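Long-range contacts in putative NADH dehydrogenase/NAD(P)H nitroreductase (Bacteroides thetaiotaomicron VPI-5482, PDB 3KWK), which binds flavin mononucleotide and, as a member of the nitroreductase family, probably acts as an FMN-dependent oxidoreductase: residues L26-E31 and F152-T157; K64-A69 and M77-R82; G89-S94 and N143-C148. All coordinates share one frame; numbering follows the deposited sequence.

Overall arrangement
The three contacts illustrate how chemistry follows place in a flavin-binding nitroreductase fold. Contact 2 is buried and almost wholly apolar, folding the short turn 77-82 against helix 62-71. Contact 1 lies at the surface, where the exit of strand 144-153 meets the loop ahead of helix 32-43, and it mixes one backbone bond, a bridging water and the charged partners of a tyrosine. Contact 3 is partly buried and pairs the other end of strand 144-153 with strand 83-90, about 29 Å from contact 1 between centres; regular sheet bonding prevails there. Contacts 1 and 2 touch through N27 and R82, whereas contacts 2 and 3 stay apart.

Contact 1: L26-E31 and F152-T157; sequences LNKGVE and FGYPAT
Y154 takes the largest share of this contact; K28, G29 and E31 meet its ring over one face and at the edge. The hydroxyl OH donates to OE1 of E31 at 2.5 Å, a short bond that reaches the carboxylate on its syn side, with the carboxylate and ring planes 66° apart. Over one face lies the ammonium group of K28, its NZ 4.7 Å from the ring centroid and 20° off the normal, a cation-pi contact. The lysine gets there because its chain bends at chi3 (-53°), which turns the amine back over the ring. In the ring plane, G29 O comes to 3.5 Å from CE2 of Y154.

The backbone supplies the next layer. L26 N donates to Y154 O at 2.8 Å, and the leucine side chain lies against the following turn, with CG 3.4 Å from P155 O. One water bridges the segments: it donates to L26 O and K28 O and accepts from Y154 N. Deeper in, V30 sets CG2 on G153 CA and CG1 at the edge of the F152 ring.

Farther out, K34 of helix 32-43 also hydrogen-bonds Y154 OH. E31 stands at the N-cap position of that helix, where the loop enters it. The contact thus joins this loop to the end of sheet strand 144-153 in the nitroreductase fold, at the surface, with the P155 side chain about 11 Å from the bound FMN. Together, the carboxylate and two lysines should restrict rotation of the tyrosine ring and probably polarise its phenol.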
loop_
_atom_site.group_PDB
_atom_site.type_symbol
_atom_site.label_atom_id
_atom_site.label_comp_id
_atom_site.label_asym_id
_atom_site.label_seq_id
_atom_site.Cartn_x
_atom_site.Cartn_y
_atom_site.Cartn_z
ATOM N N LEU A 26 -15.900 -10.322 16.664
ATOM C CA LEU A 26 -16.296 -10.952 17.897
ATOM C C LEU A 26 -15.958 -10.034 19.060
ATOM O O LEU A 26 -15.050 -9.196 18.974
ATOM C CB LEU A 26 -15.526 -12.247 18.084
ATOM C CG LEU A 26 -15.739 -13.344 17.050
ATOM C CD1 LEU A 26 -14.799 -14.559 17.323
ATOM C CD2 LEU A 26 -17.175 -13.804 17.115
ATOM N N ASN A 27 -16.686 -10.215 20.154
ATOM C CA ASN A 27 -16.466 -9.441 21.352
ATOM C C ASN A 27 -15.364 -10.108 22.167
ATOM O O ASN A 27 -15.630 -10.818 23.146
ATOM C CB ASN A 27 -17.757 -9.379 22.165
ATOM C CG ASN A 27 -17.614 -8.533 23.411
ATOM O OD1 ASN A 27 -16.716 -7.703 23.509
ATOM N ND2 ASN A 27 -18.502 -8.764 24.389
ATOM N N LYS A 28 -14.132 -9.915 21.725
ATOM C CA LYS A 28 -12.983 -10.504 22.375
ATOM C C LYS A 28 -11.753 -9.741 22.041
ATOM O O LYS A 28 -11.654 -9.150 20.975
ATOM C CB LYS A 28 -12.821 -11.969 22.052
ATOM C CG LYS A 28 -12.596 -12.262 20.674
ATOM C CD LYS A 28 -12.290 -13.780 20.474
ATOM C CE LYS A 28 -11.154 -14.259 21.364
ATOM N NZ LYS A 28 -10.513 -15.523 20.882
ATOM N N GLY A 29 -10.814 -9.683 22.975
ATOM C CA GLY A 29 -9.661 -8.909 22.757
ATOM C C GLY A 29 -8.692 -9.510 21.769
ATOM O O GLY A 29 -8.775 -10.693 21.423
ATOM N N VAL A 30 -7.732 -8.695 21.417
ATOM C CA VAL A 30 -6.656 -9.050 20.517
ATOM C C VAL A 30 -5.352 -9.019 21.322
ATOM O O VAL A 30 -5.063 -8.058 22.045
ATOM C CB VAL A 30 -6.599 -8.153 19.272
ATOM C CG1 VAL A 30 -5.342 -8.504 18.422
ATOM C CG2 VAL A 30 -7.929 -8.246 18.451
ATOM N N GLU A 31 -4.575 -10.093 21.174
ATOM C CA GLU A 31 -3.275 -10.252 21.801
ATOM C C GLU A 31 -2.350 -9.063 21.516
ATOM O O GLU A 31 -2.229 -8.611 20.372
ATOM C CB GLU A 31 -2.617 -11.556 21.274
ATOM C CG GLU A 31 -3.340 -12.873 21.689
ATOM C CD GLU A 31 -4.437 -13.357 20.734
ATOM O OE1 GLU A 31 -4.971 -12.545 19.946
ATOM O OE2 GLU A 31 -4.831 -14.567 20.818
ATOM N N PHE A 152 -10.087 -3.193 13.917
ATOM C CA PHE A 152 -9.744 -4.575 13.721
ATOM C C PHE A 152 -10.198 -5.414 14.894
ATOM O O PHE A 152 -10.552 -4.881 15.962
ATOM C CB PHE A 152 -8.233 -4.720 13.491
ATOM C CG PHE A 152 -7.385 -4.298 14.685
ATOM C CD1 PHE A 152 -7.029 -2.970 14.876
ATOM C CD2 PHE A 152 -6.898 -5.251 15.568
ATOM C CE1 PHE A 152 -6.261 -2.620 15.955
ATOM C CE2 PHE A 152 -6.123 -4.903 16.638
ATOM C CZ PHE A 152 -5.803 -3.572 16.833
ATOM N N GLY A 153 -10.213 -6.725 14.656
ATOM C CA GLY A 153 -10.643 -7.693 15.644
ATOM C C GLY A 153 -10.648 -9.090 15.056
ATOM O O GLY A 153 -10.333 -9.282 13.858
ATOM N N TYR A 154 -11.113 -10.062 15.838
ATOM C CA TYR A 154 -11.357 -11.377 15.281
ATOM C C TYR A 154 -12.655 -11.282 14.455
ATOM O O TYR A 154 -13.675 -10.810 14.975
ATOM C CB TYR A 154 -11.471 -12.426 16.379
ATOM C CG TYR A 154 -10.091 -12.782 16.886
ATOM C CD1 TYR A 154 -9.297 -13.600 16.138
ATOM C CD2 TYR A 154 -9.541 -12.204 18.040
ATOM C CE1 TYR A 154 -7.991 -13.934 16.565
ATOM C CE2 TYR A 154 -8.255 -12.512 18.456
ATOM C CZ TYR A 154 -7.496 -13.378 17.726
ATOM O OH TYR A 154 -6.208 -13.715 18.082
ATOM N N PRO A 155 -12.660 -11.766 13.204
ATOM C CA PRO A 155 -13.909 -11.651 12.405
ATOM C C PRO A 155 -15.101 -12.340 13.106
ATOM O O PRO A 155 -14.938 -13.407 13.716
ATOM C CB PRO A 155 -13.578 -12.410 11.129
ATOM C CG PRO A 155 -12.070 -12.239 10.989
ATOM C CD PRO A 155 -11.537 -12.300 12.431
ATOM N N ALA A 156 -16.283 -11.725 13.016
ATOM C CA ALA A 156 -17.508 -12.301 13.526
ATOM C C ALA A 156 -18.082 -13.345 12.569
ATOM O O ALA A 156 -18.706 -14.305 13.000
ATOM C CB ALA A 156 -18.541 -11.212 13.743
ATOM N N THR A 157 -17.863 -13.127 11.271
ATOM C CA THR A 157 -18.455 -13.989 10.214
ATOM C C THR A 157 -17.449 -14.153 9.083
ATOM O O THR A 157 -17.245 -13.213 8.312
ATOM C CB THR A 157 -19.790 -13.420 9.670
ATOM O OG1 THR A 157 -20.711 -13.207 10.728
ATOM C CG2 THR A 157 -20.434 -14.455 8.675
HETATM O O HOH W 1 -12.330 -9.019 18.287
#

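Contact 2: K64-A69 and M77-R82; sequences KLDSMA and MLTQAR
L78 points toward helix 62-71 and meets L65, M68 and A69 there. Its CG is turned away from its own carbonyl carbon (chi1 -76°) and the chain then extends, which spreads the two methyls along the helix: CD1 sits 3.9 Å from CB of M68, a selenomethionine, and CD2 meets CD2 of L65 at 3.8 Å. The two leucine side chains cross at about a right angle. L65 sends its other methyl, CD1, farther along the chain to R82 O, at 3.4 Å.

A69 presents its CB to two neighbours, L78 CB and the methyl of T79. That last pair is tight, with A69 CB and T79 CG2 3.4 Å apart. The threonine conformer (chi1 63°) directs CG2 to the helix and leaves OG1 to bond K76 O.

D66 OD1 and T79 O share a water that donates to both, and R62 forms a salt bridge with the same carboxylate oxygen. V149 and P151 of strand 144-153 and A84 of strand 83-90 also pack on L78. The result is a helix followed by a 3-10 turn that folds back on it before entering the sheet, and M77 in that turn belongs to the FMN pocket of this nitroreductase fold.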
loop_
_atom_site.group_PDB
_atom_site.type_symbol
_atom_site.label_atom_id
_atom_site.label_comp_id
_atom_site.label_asym_id
_atom_site.label_seq_id
_atom_site.Cartn_x
_atom_site.Cartn_y
_atom_site.Cartn_z
ATOM N N LYS A 64 -13.613 6.991 23.083
ATOM C CA LYS A 64 -13.108 7.633 21.883
ATOM C C LYS A 64 -13.573 6.859 20.645
ATOM O O LYS A 64 -13.923 7.424 19.622
ATOM C CB LYS A 64 -11.566 7.728 21.814
ATOM C CG LYS A 64 -10.920 8.825 22.569
ATOM C CD LYS A 64 -9.398 8.782 22.343
ATOM C CE LYS A 64 -8.719 9.649 23.335
ATOM N NZ LYS A 64 -9.483 10.865 23.457
ATOM N N LEU A 65 -13.486 5.543 20.747
ATOM C CA LEU A 65 -13.890 4.667 19.647
ATOM C C LEU A 65 -15.360 4.916 19.275
ATOM O O LEU A 65 -15.702 5.087 18.101
ATOM C CB LEU A 65 -13.680 3.208 20.028
ATOM C CG LEU A 65 -12.233 2.683 20.049
ATOM C CD1 LEU A 65 -12.122 1.290 20.732
ATOM C CD2 LEU A 65 -11.568 2.620 18.657
ATOM N N ASP A 66 -16.205 4.975 20.294
ATOM C CA ASP A 66 -17.657 5.178 20.077
ATOM C C ASP A 66 -17.993 6.598 19.582
ATOM O O ASP A 66 -18.891 6.804 18.744
ATOM C CB ASP A 66 -18.389 4.891 21.391
ATOM C CG ASP A 66 -18.382 3.387 21.760
ATOM O OD1 ASP A 66 -17.999 2.541 20.924
ATOM O OD2 ASP A 66 -18.715 3.073 22.899
ATOM N N SER A 67 -17.249 7.583 20.071
ATOM C CA SER A 67 -17.429 8.976 19.671
ATOM C C SER A 67 -17.034 9.147 18.196
ATOM O O SER A 67 -17.754 9.769 17.415
ATOM C CB SER A 67 -16.646 9.927 20.581
ATOM O OG SER A 67 -17.230 9.950 21.871
HETATM N N MSE A 68 -15.916 8.536 17.810
HETATM C CA MSE A 68 -15.539 8.513 16.407
HETATM C C MSE A 68 -16.534 7.790 15.522
HETATM O O MSE A 68 -16.796 8.226 14.401
HETATM C CB MSE A 68 -14.100 7.974 16.221
HETATM C CG MSE A 68 -13.064 8.970 16.764
HETATM SE SE MSE A 68 -11.238 8.365 16.312
HETATM C CE MSE A 68 -11.235 6.980 17.516
ATOM N N ALA A 69 -17.042 6.658 16.006
ATOM C CA ALA A 69 -18.045 5.895 15.272
ATOM C C ALA A 69 -19.225 6.803 14.960
ATOM O O ALA A 69 -19.735 6.801 13.863
ATOM C CB ALA A 69 -18.514 4.695 16.089
HETATM N N MSE A 77 -18.641 0.492 12.452
HETATM C CA MSE A 77 -18.156 -0.717 13.096
HETATM C C MSE A 77 -17.157 -0.485 14.217
HETATM O O MSE A 77 -16.790 -1.400 14.958
HETATM C CB MSE A 77 -17.576 -1.697 12.067
HETATM C CG MSE A 77 -16.167 -1.435 11.508
HETATM SE SE MSE A 77 -16.011 0.202 10.464
HETATM C CE MSE A 77 -16.806 -0.430 8.822
ATOM N N LEU A 78 -16.666 0.746 14.356
ATOM C CA LEU A 78 -15.880 1.074 15.553
ATOM C C LEU A 78 -16.594 0.746 16.883
ATOM O O LEU A 78 -15.922 0.526 17.865
ATOM C CB LEU A 78 -15.513 2.551 15.553
ATOM C CG LEU A 78 -14.380 2.956 14.595
ATOM C CD1 LEU A 78 -14.326 4.482 14.442
ATOM C CD2 LEU A 78 -13.034 2.431 15.135
ATOM N N THR A 79 -17.926 0.739 16.928
ATOM C CA THR A 79 -18.636 0.459 18.164
ATOM C C THR A 79 -18.496 -1.024 18.526
ATOM O O THR A 79 -18.684 -1.405 19.687
ATOM C CB THR A 79 -20.124 0.861 18.106
ATOM O OG1 THR A 79 -20.796 0.091 17.096
ATOM C CG2 THR A 79 -20.283 2.372 17.880
ATOM N N GLN A 80 -18.118 -1.870 17.574
ATOM C CA GLN A 80 -17.931 -3.288 17.921
ATOM C C GLN A 80 -16.484 -3.734 17.897
ATOM O O GLN A 80 -16.168 -4.906 18.126
ATOM C CB GLN A 80 -18.847 -4.199 17.091
ATOM C CG GLN A 80 -18.712 -4.123 15.641
ATOM C CD GLN A 80 -19.654 -5.104 14.977
ATOM O OE1 GLN A 80 -19.311 -6.248 14.841
ATOM N NE2 GLN A 80 -20.837 -4.645 14.555
ATOM N N ALA A 81 -15.576 -2.795 17.639
ATOM C CA ALA A 81 -14.154 -3.047 17.676
ATOM C C ALA A 81 -13.620 -2.724 19.076
ATOM O O ALA A 81 -14.036 -1.728 19.700
ATOM C CB ALA A 81 -13.421 -2.136 16.586
ATOM N N ARG A 82 -12.706 -3.541 19.584
ATOM C CA ARG A 82 -11.989 -3.230 20.834
ATOM C C ARG A 82 -10.871 -2.208 20.619
ATOM O O ARG A 82 -10.457 -1.563 21.550
ATOM C CB ARG A 82 -11.304 -4.483 21.411
ATOM C CG ARG A 82 -12.167 -5.552 21.925
ATOM C CD ARG A 82 -12.774 -5.183 23.264
ATOM N NE ARG A 82 -13.633 -6.265 23.646
ATOM C CZ ARG A 82 -13.274 -7.239 24.473
ATOM N NH1 ARG A 82 -12.066 -7.221 25.024
ATOM N NH2 ARG A 82 -14.140 -8.191 24.748
HETATM O O HOH W 2 -19.515 0.164 21.845
#

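Contact 3: G89-S94 and N143-C148; sequences GDSARS and NILPLC
Backbone pairing joins G89 to L145, an antiparallel hydrogen-bonded pair between strands 83-90 and 144-153, the two inner, adjacent strands of the four-stranded sheet. G89 N donates to L145 O at 2.8 Å, and L145 N returns a nearly straight bond (174°) to G89 O. D90 and I144 follow as the non-hydrogen-bonded pair, and I144 CA adds a CH...O contact to G89 O. S91 N donates to N143 O where the strands part. Farther along, L147 and C148 form a classic beta bulge against V87.

Side chains add further hydrogen bonds. S91 OG joins its own backbone N on N143 O, at 2.7 Å; the serine's chi1 of 67° holds OG within reach of that oxygen. D90 OD1 is likewise an acceptor for two donors: N143 ND2 comes from above the carboxylate plane at 2.9 Å, while A92 N approaches over the opposite face, on the anti side, closing an Asx turn. The asparagine amide and the carboxylate are turned 61° apart, yet the oxygen stays near the amide plane.

Van der Waals contacts follow on both faces. I144 CD1 lies against CB and the carboxylate carbon of D90, 3.5 Å from CG. On the other face L145 CD1 lies 3.6 Å from S91 CB, and W97 of helix 97-114 touches both residues. Y175 of the second subunit packs on I144.

With two donors each on D90 OD1 and N143 O, the chain's departure from the sheet is tied back to the neighbouring strand; bonds from opposite faces limit the aspartate's rotation, and the two N-H groups would be expected to favour its negative charge.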
loop_
_atom_site.group_PDB
_atom_site.type_symbol
_atom_site.label_atom_id
_atom_site.label_comp_id
_atom_site.label_asym_id
_atom_site.label_seq_id
_atom_site.Cartn_x
_atom_site.Cartn_y
_atom_site.Cartn_z
ATOM N N GLY A 89 0.138 10.734 8.751
ATOM C CA GLY A 89 1.388 11.154 8.112
ATOM C C GLY A 89 1.837 12.522 8.573
ATOM O O GLY A 89 1.009 13.420 8.719
ATOM N N ASP A 90 3.138 12.694 8.805
ATOM C CA ASP A 90 3.652 14.024 9.138
ATOM C C ASP A 90 3.881 14.823 7.865
ATOM O O ASP A 90 4.912 14.668 7.190
ATOM C CB ASP A 90 4.919 13.895 9.976
ATOM C CG ASP A 90 5.419 15.241 10.481
ATOM O OD1 ASP A 90 4.883 16.271 10.029
ATOM O OD2 ASP A 90 6.286 15.233 11.391
ATOM N N SER A 91 2.881 15.611 7.485
ATOM C CA SER A 91 2.898 16.376 6.252
ATOM C C SER A 91 3.979 17.472 6.270
ATOM O O SER A 91 4.320 18.008 5.227
ATOM C CB SER A 91 1.525 17.022 6.055
ATOM O OG SER A 91 1.274 17.991 7.042
ATOM N N ALA A 92 4.536 17.795 7.448
ATOM C CA ALA A 92 5.616 18.765 7.526
ATOM C C ALA A 92 6.930 18.185 6.985
ATOM O O ALA A 92 7.800 18.939 6.501
ATOM C CB ALA A 92 5.811 19.298 8.959
ATOM N N ARG A 93 7.017 16.857 7.052
ATOM C CA ARG A 93 8.212 16.077 6.732
ATOM C C ARG A 93 8.202 15.510 5.313
ATOM O O ARG A 93 9.240 15.222 4.769
ATOM C CB ARG A 93 8.386 14.944 7.746
ATOM C CG ARG A 93 8.769 15.439 9.180
ATOM C CD ARG A 93 9.145 14.292 10.137
ATOM N NE ARG A 93 10.392 13.723 9.700
ATOM C CZ ARG A 93 10.625 12.449 9.387
ATOM N NH1 ARG A 93 9.713 11.455 9.578
ATOM N NH2 ARG A 93 11.828 12.168 8.926
ATOM N N SER A 94 7.018 15.318 4.731
ATOM C CA SER A 94 6.906 14.689 3.421
ATOM C C SER A 94 5.622 14.997 2.679
ATOM O O SER A 94 4.524 14.829 3.218
ATOM C CB SER A 94 6.960 13.182 3.576
ATOM O OG SER A 94 6.766 12.545 2.326
ATOM N N ASN A 143 0.154 19.459 11.798
ATOM C CA ASN A 143 0.967 18.878 10.712
ATOM C C ASN A 143 0.768 17.389 10.490
ATOM O O ASN A 143 1.133 16.847 9.457
ATOM C CB ASN A 143 2.457 19.159 10.913
ATOM C CG ASN A 143 2.979 18.687 12.264
ATOM O OD1 ASN A 143 2.498 19.148 13.304
ATOM N ND2 ASN A 143 4.025 17.832 12.257
ATOM N N ILE A 144 0.196 16.741 11.498
ATOM C CA ILE A 144 -0.058 15.301 11.470
ATOM C C ILE A 144 -1.443 15.040 10.913
ATOM O O ILE A 144 -2.431 15.386 11.543
ATOM C CB ILE A 144 0.100 14.668 12.862
ATOM C CG1 ILE A 144 1.465 14.963 13.482
ATOM C CG2 ILE A 144 -0.100 13.130 12.821
ATOM C CD1 ILE A 144 2.747 14.595 12.644
ATOM N N LEU A 145 -1.488 14.463 9.719
ATOM C CA LEU A 145 -2.734 14.296 8.990
ATOM C C LEU A 145 -3.170 12.844 8.993
ATOM O O LEU A 145 -2.395 11.973 8.616
ATOM C CB LEU A 145 -2.570 14.799 7.547
ATOM C CG LEU A 145 -2.062 16.228 7.428
ATOM C CD1 LEU A 145 -2.041 16.625 5.948
ATOM C CD2 LEU A 145 -2.860 17.253 8.269
ATOM N N PRO A 146 -4.441 12.578 9.319
ATOM C CA PRO A 146 -4.872 11.164 9.369
ATOM C C PRO A 146 -5.287 10.635 8.001
ATOM O O PRO A 146 -6.139 11.239 7.366
ATOM C CB PRO A 146 -6.077 11.204 10.335
ATOM C CG PRO A 146 -6.623 12.563 10.220
ATOM C CD PRO A 146 -5.466 13.477 9.876
ATOM N N LEU A 147 -4.655 9.546 7.551
ATOM C CA LEU A 147 -5.028 8.900 6.325
ATOM C C LEU A 147 -6.284 8.056 6.515
ATOM O O LEU A 147 -7.240 8.220 5.782
ATOM C CB LEU A 147 -3.910 8.022 5.753
ATOM C CG LEU A 147 -4.291 7.225 4.521
ATOM C CD1 LEU A 147 -4.493 8.162 3.364
ATOM C CD2 LEU A 147 -3.193 6.179 4.176
ATOM N N CYS A 148 -6.281 7.179 7.509
ATOM C CA CYS A 148 -7.360 6.222 7.644
ATOM C C CYS A 148 -7.415 5.726 9.081
ATOM O O CYS A 148 -6.399 5.761 9.828
ATOM C CB CYS A 148 -7.207 5.078 6.614
ATOM S SG CYS A 148 -5.694 4.115 6.829
#